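PDB 3WPU: beta-fructofuranosidase from Arthrobacter, which is an enzyme of the levansucrase/invertase family, whose members share a five-bladed beta-propeller fold. Local coordinates for residues A[302-307]-A[359-364]; A[281-284]-A[290-293]; A[355-360]-A[411-416]; A[38-43]-A[397-402]. One frame throughout, in Å; residues are numbered along the deposited sequence. Where two conformers were deposited one is given.

Contact 1 (A[302-307]-A[359-364]); sequences TYQIGN and TFAAGL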
# COMPACT_ATOMS: atom_id res chain seq x y z
N THR A 302 7.22 -10.60 -21.97
CA THR A 302 8.35 -10.96 -21.12
C THR A 302 9.00 -9.77 -20.45
O THR A 302 9.78 -9.95 -19.54
CB THR A 302 9.45 -11.71 -21.90
OG1 THR A 302 9.94 -10.87 -22.97
CG2 THR A 302 8.91 -13.02 -22.43
N TYR A 303 8.68 -8.55 -20.91
CA TYR A 303 9.11 -7.34 -20.23
C TYR A 303 8.26 -6.96 -18.98
O TYR A 303 8.57 -6.00 -18.28
CB TYR A 303 9.11 -6.18 -21.23
CG TYR A 303 10.05 -6.44 -22.40
CD1 TYR A 303 11.39 -6.70 -22.18
CD2 TYR A 303 9.60 -6.39 -23.72
CE1 TYR A 303 12.27 -6.93 -23.23
CE2 TYR A 303 10.47 -6.61 -24.79
CZ TYR A 303 11.81 -6.89 -24.53
OH TYR A 303 12.71 -7.13 -25.57
N GLN A 304 7.19 -7.71 -18.73
CA GLN A 304 6.33 -7.50 -17.55
C GLN A 304 6.50 -8.70 -16.62
O GLN A 304 5.84 -9.73 -16.81
CB GLN A 304 4.88 -7.33 -17.97
CG GLN A 304 4.57 -5.98 -18.60
CD GLN A 304 4.96 -5.89 -20.07
OE1 GLN A 304 4.60 -6.76 -20.87
NE2 GLN A 304 5.68 -4.83 -20.43
N ILE A 305 7.38 -8.55 -15.64
CA ILE A 305 7.76 -9.67 -14.74
C ILE A 305 7.85 -9.19 -13.29
O ILE A 305 8.88 -9.37 -12.58
CB ILE A 305 9.05 -10.37 -15.21
CG1 ILE A 305 10.21 -9.36 -15.38
CG2 ILE A 305 8.82 -11.11 -16.51
CD1 ILE A 305 11.56 -9.99 -15.62
N GLY A 306 6.77 -8.58 -12.82
CA GLY A 306 6.67 -8.13 -11.46
C GLY A 306 6.61 -9.29 -10.50
O GLY A 306 6.13 -10.37 -10.85
N ASN A 307 7.08 -9.05 -9.29
CA ASN A 307 6.88 -9.99 -8.20
C ASN A 307 6.65 -9.32 -6.85
O ASN A 307 6.82 -8.10 -6.68
CB ASN A 307 7.96 -11.11 -8.14
CG ASN A 307 9.34 -10.63 -7.66
OD1 ASN A 307 9.52 -9.49 -7.27
ND2 ASN A 307 10.31 -11.55 -7.68
N THR A 359 0.35 -1.20 -17.13
CA THR A 359 1.43 -2.12 -16.83
C THR A 359 1.07 -3.57 -17.14
O THR A 359 1.92 -4.43 -17.03
CB THR A 359 1.83 -2.01 -15.35
OG1 THR A 359 0.65 -2.06 -14.55
CG2 THR A 359 2.55 -0.72 -15.08
N PHE A 360 -0.18 -3.86 -17.52
CA PHE A 360 -0.52 -5.19 -17.98
C PHE A 360 0.19 -5.56 -19.28
O PHE A 360 0.33 -4.74 -20.18
CB PHE A 360 -2.04 -5.38 -18.17
CG PHE A 360 -2.79 -5.62 -16.88
CD1 PHE A 360 -2.70 -6.86 -16.23
CD2 PHE A 360 -3.60 -4.65 -16.32
CE1 PHE A 360 -3.41 -7.09 -15.05
CE2 PHE A 360 -4.30 -4.87 -15.14
CZ PHE A 360 -4.19 -6.10 -14.50
N ALA A 361 0.62 -6.82 -19.36
CA ALA A 361 1.31 -7.33 -20.54
C ALA A 361 0.42 -7.42 -21.77
O ALA A 361 -0.82 -7.42 -21.68
CB ALA A 361 1.86 -8.70 -20.24
N ALA A 362 1.08 -7.62 -22.91
CA ALA A 362 0.37 -7.82 -24.15
C ALA A 362 -0.73 -8.87 -24.03
O ALA A 362 -0.53 -9.93 -23.44
CB ALA A 362 1.34 -8.17 -25.28
N GLY A 363 -1.89 -8.55 -24.57
CA GLY A 363 -3.03 -9.46 -24.56
C GLY A 363 -3.85 -9.40 -23.28
O GLY A 363 -4.92 -10.00 -23.21
N LEU A 364 -3.38 -8.67 -22.27
CA LEU A 364 -4.07 -8.58 -20.98
C LEU A 364 -4.55 -7.16 -20.72
O LEU A 364 -4.14 -6.21 -21.40
CB LEU A 364 -3.14 -9.03 -19.85
CG LEU A 364 -2.51 -10.42 -20.00
CD1 LEU A 364 -1.63 -10.71 -18.79
CD2 LEU A 364 -3.57 -11.49 -20.14

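Contact 2 (A[281-284]-A[290-293]); sequences LGYR and AETV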
# COMPACT_ATOMS: atom_id res chain seq x y z
N LEU A 281 1.76 -19.09 -17.85
CA LEU A 281 0.55 -19.00 -18.70
C LEU A 281 -0.68 -19.54 -17.96
O LEU A 281 -1.73 -18.91 -17.92
CB LEU A 281 0.76 -19.68 -20.05
CG LEU A 281 1.35 -18.80 -21.13
CD1 LEU A 281 2.68 -18.18 -20.74
CD2 LEU A 281 1.48 -19.64 -22.40
N GLY A 282 -0.50 -20.69 -17.30
CA GLY A 282 -1.48 -21.21 -16.35
C GLY A 282 -2.75 -21.84 -16.90
O GLY A 282 -3.70 -22.05 -16.16
N TYR A 283 -2.77 -22.17 -18.19
CA TYR A 283 -3.99 -22.71 -18.81
C TYR A 283 -4.21 -24.13 -18.37
O TYR A 283 -3.26 -24.89 -18.17
CB TYR A 283 -3.94 -22.62 -20.34
CG TYR A 283 -3.92 -21.18 -20.76
CD1 TYR A 283 -5.06 -20.41 -20.65
CD2 TYR A 283 -2.73 -20.56 -21.14
CE1 TYR A 283 -5.05 -19.06 -21.00
CE2 TYR A 283 -2.70 -19.21 -21.48
CZ TYR A 283 -3.85 -18.47 -21.39
OH TYR A 283 -3.84 -17.12 -21.70
N ARG A 284 -5.47 -24.48 -18.22
CA ARG A 284 -5.83 -25.90 -18.04
C ARG A 284 -5.56 -26.61 -19.34
O ARG A 284 -5.79 -26.06 -20.43
CB ARG A 284 -7.29 -26.03 -17.64
CG ARG A 284 -7.64 -25.21 -16.43
CD ARG A 284 -9.04 -25.48 -15.95
NE ARG A 284 -9.39 -24.56 -14.86
CZ ARG A 284 -10.39 -24.74 -14.00
NH1 ARG A 284 -11.15 -25.85 -14.02
NH2 ARG A 284 -10.63 -23.81 -13.07
N ALA A 290 -6.26 -21.48 -24.66
CA ALA A 290 -4.86 -21.47 -24.28
C ALA A 290 -3.96 -20.79 -25.31
O ALA A 290 -4.22 -20.84 -26.53
CB ALA A 290 -4.38 -22.88 -24.01
N GLU A 291 -2.92 -20.12 -24.81
CA GLU A 291 -1.86 -19.55 -25.65
C GLU A 291 -0.67 -20.46 -25.61
O GLU A 291 -0.54 -21.27 -24.69
CB GLU A 291 -1.41 -18.19 -25.11
CG GLU A 291 -2.51 -17.16 -24.94
CD GLU A 291 -2.01 -15.97 -24.17
OE1 GLU A 291 -1.82 -16.09 -22.93
OE2 GLU A 291 -1.84 -14.89 -24.78
N THR A 292 0.22 -20.34 -26.58
CA THR A 292 1.45 -21.10 -26.51
C THR A 292 2.55 -20.28 -25.84
O THR A 292 2.55 -19.04 -25.92
CB THR A 292 1.94 -21.58 -27.90
OG1 THR A 292 2.45 -20.47 -28.66
CG2 THR A 292 0.79 -22.24 -28.65
N VAL A 293 3.45 -20.98 -25.16
CA VAL A 293 4.64 -20.37 -24.57
C VAL A 293 5.41 -19.56 -25.62
O VAL A 293 5.79 -18.40 -25.37
CB VAL A 293 5.54 -21.44 -23.88
CG1 VAL A 293 6.93 -20.89 -23.59
CG2 VAL A 293 4.90 -21.95 -22.59

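Contact 3 (A[355-360]-A[411-416]); sequences SHRGTF and FNQHPG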
# COMPACT_ATOMS: atom_id res chain seq x y z
N SER A 355 -2.02 -2.23 -8.90
CA SER A 355 -1.45 -2.21 -10.24
C SER A 355 -2.14 -1.18 -11.11
O SER A 355 -3.30 -0.83 -10.86
CB SER A 355 -1.57 -3.57 -10.90
OG SER A 355 -0.60 -3.73 -11.90
N HIS A 356 -1.43 -0.75 -12.13
CA HIS A 356 -1.95 0.19 -13.13
C HIS A 356 -2.50 -0.60 -14.32
O HIS A 356 -2.06 -1.70 -14.61
CB HIS A 356 -0.84 1.08 -13.65
CG HIS A 356 -0.33 2.07 -12.65
ND1 HIS A 356 -1.11 3.04 -12.08
CD2 HIS A 356 0.91 2.23 -12.14
CE1 HIS A 356 -0.36 3.79 -11.28
NE2 HIS A 356 0.86 3.30 -11.28
N ARG A 357 -3.41 0.00 -15.08
CA ARG A 357 -3.91 -0.64 -16.28
C ARG A 357 -2.80 -0.79 -17.32
O ARG A 357 -2.67 -1.85 -17.95
CB ARG A 357 -5.07 0.16 -16.88
CG ARG A 357 -5.58 -0.42 -18.18
CD ARG A 357 -6.95 0.12 -18.56
NE ARG A 357 -7.47 -0.54 -19.76
CZ ARG A 357 -8.48 -0.07 -20.50
NH1 ARG A 357 -9.13 1.04 -20.16
NH2 ARG A 357 -8.87 -0.74 -21.58
N GLY A 358 -2.03 0.28 -17.52
CA GLY A 358 -0.96 0.29 -18.54
C GLY A 358 0.21 -0.67 -18.34
O GLY A 358 0.98 -0.92 -19.26
N THR A 359 0.35 -1.20 -17.13
CA THR A 359 1.43 -2.12 -16.83
C THR A 359 1.07 -3.57 -17.14
O THR A 359 1.92 -4.43 -17.03
CB THR A 359 1.83 -2.01 -15.35
OG1 THR A 359 0.65 -2.06 -14.55
CG2 THR A 359 2.55 -0.72 -15.08
N PHE A 360 -0.18 -3.86 -17.52
CA PHE A 360 -0.52 -5.19 -17.98
C PHE A 360 0.19 -5.56 -19.28
O PHE A 360 0.33 -4.74 -20.18
CB PHE A 360 -2.04 -5.38 -18.17
CG PHE A 360 -2.79 -5.62 -16.88
CD1 PHE A 360 -2.70 -6.86 -16.23
CD2 PHE A 360 -3.60 -4.65 -16.32
CE1 PHE A 360 -3.41 -7.09 -15.05
CE2 PHE A 360 -4.30 -4.87 -15.14
CZ PHE A 360 -4.19 -6.10 -14.50
N PHE A 411 -10.76 10.15 -24.61
CA PHE A 411 -12.09 10.65 -24.94
C PHE A 411 -13.29 9.78 -24.52
O PHE A 411 -14.33 10.30 -24.13
CB PHE A 411 -12.15 10.88 -26.46
CG PHE A 411 -13.40 11.56 -26.91
CD1 PHE A 411 -14.52 10.83 -27.29
CD2 PHE A 411 -13.45 12.95 -26.95
CE1 PHE A 411 -15.67 11.47 -27.71
CE2 PHE A 411 -14.60 13.59 -27.37
CZ PHE A 411 -15.72 12.85 -27.74
N ASN A 412 -13.16 8.45 -24.58
CA ASN A 412 -14.27 7.54 -24.33
C ASN A 412 -14.19 6.80 -22.98
O ASN A 412 -14.95 5.87 -22.72
CB ASN A 412 -14.34 6.49 -25.44
CG ASN A 412 -14.82 7.08 -26.76
OD1 ASN A 412 -14.10 7.07 -27.75
ND2 ASN A 412 -16.03 7.59 -26.76
N GLN A 413 -13.26 7.22 -22.14
CA GLN A 413 -12.98 6.46 -20.90
C GLN A 413 -13.78 7.03 -19.73
O GLN A 413 -14.20 8.20 -19.74
CB GLN A 413 -11.48 6.47 -20.64
CG GLN A 413 -11.02 5.48 -19.58
CD GLN A 413 -11.69 4.13 -19.76
OE1 GLN A 413 -12.60 3.78 -19.01
NE2 GLN A 413 -11.27 3.40 -20.78
N HIS A 414 -14.02 6.21 -18.70
CA HIS A 414 -14.74 6.65 -17.51
C HIS A 414 -13.89 7.72 -16.82
O HIS A 414 -12.68 7.56 -16.68
CB HIS A 414 -15.01 5.47 -16.55
CG HIS A 414 -15.96 5.80 -15.44
ND1 HIS A 414 -15.66 6.68 -14.43
CD2 HIS A 414 -17.23 5.39 -15.21
CE1 HIS A 414 -16.68 6.79 -13.61
NE2 HIS A 414 -17.65 6.01 -14.05
N PRO A 415 -14.50 8.85 -16.40
CA PRO A 415 -13.70 9.94 -15.79
C PRO A 415 -13.11 9.66 -14.40
O PRO A 415 -12.35 10.45 -13.87
CB PRO A 415 -14.68 11.12 -15.74
CG PRO A 415 -16.03 10.51 -15.82
CD PRO A 415 -15.89 9.27 -16.66
N GLY A 416 -13.44 8.50 -13.86
CA GLY A 416 -12.86 8.00 -12.60
C GLY A 416 -11.79 6.94 -12.79
O GLY A 416 -11.36 6.32 -11.81

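Contact 4 (A[38-43]-A[397-402]); sequences RMSDPT and TNLNFL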
# COMPACT_ATOMS: atom_id res chain seq x y z
N ARG A 38 -13.22 -11.42 -19.05
CA ARG A 38 -14.47 -12.16 -19.03
C ARG A 38 -15.52 -11.47 -18.16
O ARG A 38 -16.71 -11.59 -18.42
CB ARG A 38 -14.25 -13.59 -18.50
CG ARG A 38 -13.34 -14.43 -19.38
CD ARG A 38 -13.23 -15.87 -18.89
NE ARG A 38 -14.48 -16.61 -19.08
CZ ARG A 38 -14.82 -17.71 -18.42
NH1 ARG A 38 -14.03 -18.23 -17.49
NH2 ARG A 38 -15.99 -18.32 -18.67
N MET A 39 -15.08 -10.76 -17.12
CA MET A 39 -15.96 -10.12 -16.18
C MET A 39 -16.47 -8.79 -16.72
O MET A 39 -17.42 -8.25 -16.17
CB MET A 39 -15.22 -9.87 -14.87
CG MET A 39 -14.80 -11.12 -14.10
SD MET A 39 -13.46 -10.74 -12.93
CE MET A 39 -14.01 -9.05 -12.59
N SER A 40 -15.86 -8.30 -17.78
CA SER A 40 -16.20 -6.98 -18.32
C SER A 40 -17.40 -7.08 -19.24
O SER A 40 -17.59 -8.10 -19.91
CB SER A 40 -15.00 -6.41 -19.07
OG SER A 40 -15.27 -5.11 -19.60
N ASP A 41 -18.19 -6.02 -19.28
CA ASP A 41 -19.42 -5.99 -20.06
C ASP A 41 -19.10 -5.38 -21.42
O ASP A 41 -18.78 -4.21 -21.48
CB ASP A 41 -20.46 -5.12 -19.35
CG ASP A 41 -21.77 -4.99 -20.14
OD1 ASP A 41 -21.88 -5.50 -21.29
OD2 ASP A 41 -22.69 -4.35 -19.58
N PRO A 42 -19.17 -6.18 -22.50
CA PRO A 42 -18.76 -5.67 -23.79
C PRO A 42 -19.70 -4.61 -24.35
O PRO A 42 -19.33 -3.93 -25.30
CB PRO A 42 -18.73 -6.92 -24.69
CG PRO A 42 -19.66 -7.86 -24.03
CD PRO A 42 -19.55 -7.60 -22.56
N THR A 43 -20.89 -4.47 -23.76
CA THR A 43 -21.88 -3.50 -24.22
C THR A 43 -21.79 -2.14 -23.53
O THR A 43 -22.53 -1.23 -23.92
CB THR A 43 -23.33 -4.02 -24.05
OG1 THR A 43 -23.70 -4.07 -22.67
CG2 THR A 43 -23.49 -5.41 -24.68
N THR A 397 -14.02 1.82 -14.87
CA THR A 397 -13.20 1.54 -16.03
C THR A 397 -14.04 0.90 -17.11
O THR A 397 -14.75 -0.07 -16.85
CB THR A 397 -12.07 0.52 -15.65
OG1 THR A 397 -11.20 1.10 -14.69
CG2 THR A 397 -11.25 0.11 -16.89
N ASN A 398 -13.98 1.45 -18.33
CA ASN A 398 -14.53 0.77 -19.49
C ASN A 398 -13.43 0.09 -20.26
O ASN A 398 -12.67 0.75 -20.98
CB ASN A 398 -15.29 1.75 -20.41
CG ASN A 398 -16.21 1.01 -21.37
OD1 ASN A 398 -15.88 -0.08 -21.84
ND2 ASN A 398 -17.39 1.58 -21.67
N LEU A 399 -13.33 -1.24 -20.13
CA LEU A 399 -12.26 -1.98 -20.81
C LEU A 399 -12.42 -2.02 -22.32
O LEU A 399 -11.48 -2.37 -23.02
CB LEU A 399 -12.09 -3.40 -20.26
CG LEU A 399 -11.52 -3.52 -18.85
CD1 LEU A 399 -11.39 -5.01 -18.53
CD2 LEU A 399 -10.18 -2.82 -18.66
N ASN A 400 -13.61 -1.62 -22.81
CA ASN A 400 -13.86 -1.54 -24.24
C ASN A 400 -13.23 -0.32 -24.90
O ASN A 400 -13.26 -0.21 -26.13
CB ASN A 400 -15.37 -1.56 -24.53
CG ASN A 400 -16.05 -2.74 -23.88
OD1 ASN A 400 -16.87 -2.58 -22.96
ND2 ASN A 400 -15.69 -3.92 -24.31
N PHE A 401 -12.66 0.58 -24.11
CA PHE A 401 -11.98 1.76 -24.62
C PHE A 401 -10.58 1.88 -24.03
O PHE A 401 -10.26 1.28 -22.98
CB PHE A 401 -12.81 3.01 -24.33
CG PHE A 401 -14.16 2.99 -25.00
CD1 PHE A 401 -14.27 3.34 -26.34
CD2 PHE A 401 -15.28 2.58 -24.32
CE1 PHE A 401 -15.49 3.29 -26.97
CE2 PHE A 401 -16.51 2.53 -24.95
CZ PHE A 401 -16.62 2.89 -26.28
N LEU A 402 -9.71 2.58 -24.77
CA LEU A 402 -8.34 2.80 -24.34
C LEU A 402 -8.32 3.48 -22.96
O LEU A 402 -9.21 4.26 -22.61
CB LEU A 402 -7.58 3.65 -25.36
CG LEU A 402 -7.44 3.06 -26.78
CD1 LEU A 402 -6.71 4.04 -27.68
CD2 LEU A 402 -6.70 1.73 -26.75

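Contact 1 (A[302-307]-A[359-364])
Gln304 reaches across with its aliphatic chain to meet Ala361 and the carbonyl of Thr359. The tight part is small: Gln304 CG lies 3.4 Å from Thr359 O, while Gln304 CB packs on the methyl of Ala361 at 4.0 Å (CB to CB). A bend at chi2 (81°) folds the Gln304 chain back, so that CD comes alongside Ala361, 4.0 Å from its CA. These are van der Waals contacts; Thr359 O also takes a weak hydrogen bond from Thr334 OG1. Ala361 is buried, and its side chain also touches Arg30 of helix 30-38 and Ala301. Toward the other side the contact opens out, with Ala362 at its margin and Gly363 exposed to solvent. The loop bends here in a type II beta turn from Ala361 to Leu364, closed by Leu364 N to Ala361 O at 2.9 Å, with Gly363 at its third position at positive phi. The contact thus sets Gln304, in the lead-in to strand 305-313, against the loop joining strands 348-355 and 369-375 of another sheet, an inter-sheet loop packing consistent with a beta-propeller.

Contact 2 (A[281-284]-A[290-293])
Tyr283 and Glu291 are brought together by similar first torsions: in each, CG is anti to the carbonyl carbon and beside the backbone N (chi1 -65° for Tyr283, -55° for Glu291). Tyr283 thereby lays its ring against the opposite backbone, and Glu291, extended beyond CG, carries its carboxylate past the rim of the ring to the phenol oxygen. Tyr283 OH donates to Glu291 OE1 at 2.6 Å; the hydroxyl approaches from above the carboxylate plane, which stands 88° from the ring plane. The same ring takes a CH-pi contact over one face, where Ala290 CA sits 3.7 Å from the Tyr283 centroid. Its other face has Leu281 O near the rim, and Ala290 CB adds an apolar touch to Tyr283 CG.

Both segments belong to the connection between two short helices, 278-281 and 293-297. Gly282 ends the first with a positive phi, and Thr292 is the N-cap of the second, its OG1 accepting from Asp295 N. Across this interhelical loop the CD2 methyl of Leu281 packs on the 291-293 backbone, 3.5 Å from Glu291 O and 3.6 Å from Val293 N. Its apolar side-chain contact is with Val293 CG2, at 4.1 Å from Leu281 CD2.

Helix 30-38 flanks the polar end. Arg30 NE forms a salt bridge with Glu291 OE1 and probably offsets the carboxylate charge. The phenol oxygen of Tyr283, besides donating to Glu291, is also hydrogen-bonded to Arg34 NH1.

Contact 3 (A[355-360]-A[411-416])
The guanidinium of Arg357 and the amide of Gln413 meet with their planes 83° apart, Gln413 NE2 lying at the guanidinium edge and in its plane. Arg357 NH1 and Gln413 NE2 are 3.2 Å apart, but both are donors, so the pair is a close approach without a hydrogen bond. The two can lie this close because each has its own acceptor: NH1 of Arg357 bonds to His417 NE2, and NE2 of Gln413 bonds to Leu402 O. The remaining guanidinium nitrogens are also engaged, NE in a salt bridge with Asp365 and NH2 with Phe401 O. Arg357 reaches Gln413 because its chain runs out extended, with CG anti to the backbone N (chi1 176°).

In the propeller-type fold of this family, this buried contact brings together the loop after strand 348-355 and the long loop between strands 391-394 and 423-425, and the bonds of Arg357 to His417 NE2 and Phe401 O link them. Each loop is braced from within. On one side Thr359 OG1 donates to His356 O at 2.7 Å, from above the carbonyl plane, and Phe360 N reaches Arg357 O at 3.2 Å. On the other, His414 N binds the side-chain OE1 of its neighbour Gln413 at 2.8 Å, an oxygen that also accepts from Asn398 N. The imidazole of His414 has Gly416 N at its edge, in the ring plane, with the hydrogen bond to ND1 measuring 2.9 Å.

Contact 4 (A[38-43]-A[397-402])
Ser40 and Leu399 provide the van der Waals part of the contact. Ser40 OG lies 3.7 Å from Leu399 CB, and the Leu399 branch ending in CD1 comes alongside Ser40 CB at 3.9 Å. With OG anti to the backbone N (chi1 -179°), the hydroxyl also bonds to Ser50 OG. The amide of Asn400 extends the packing over the neighbouring peptides: its CG is 3.8 Å from Pro42 O and 3.9 Å from Asp41 O.

The hydrogen bonds within the segments shape two Asx turns. In one, Asp41 OD1 accepts from Thr43 N at 2.9 Å and from Thr43 OG1 at 2.7 Å, both donors arriving from the same face of the carboxylate, with the hydroxyl nearer to its plane, on the syn side. In the other, Asn398 OD1 takes Asn400 N at 2.9 Å, tilted 20° from the carbonyl plane. This second turn is superimposed on a type I beta turn from Asn398 to Phe401, closed by Phe401 N to Asn398 O.

Hydrogen bonds through a third part of the chain join the two sides, since Ser50 OG also meets Leu399 N and Thr397 O. Separately, Asn398 ND2 binds Ala44 O, just after 38-43. The chemistry implies that two turns, each held by its own Asx side chain, meet at the surface and are bridged by Ser50.

In the fold
From the N terminus, contact 4 opens at the end of helix 30-38 and closes only at 397-402, a loop of more than 350 residues that encloses contacts 1 and 2. Within it, contact 2 closes a short link between helices 278-281 and 293-297, and contact 1 follows in series, joining the lead-in to strand 305-313 to the loop after strand 348-355. Contact 3 begins on the stretch where contact 1 ends, sharing Thr359 and Phe360, and closes at 411-416. It therefore crosses contact 4, and the two touch directly, their centres about 11 Å apart. Contact 4 ties the region after helix 30-38 to the loop after strand 391-394, while contacts 1 and 3 link loops around the sheets containing 305-313 and 348-355.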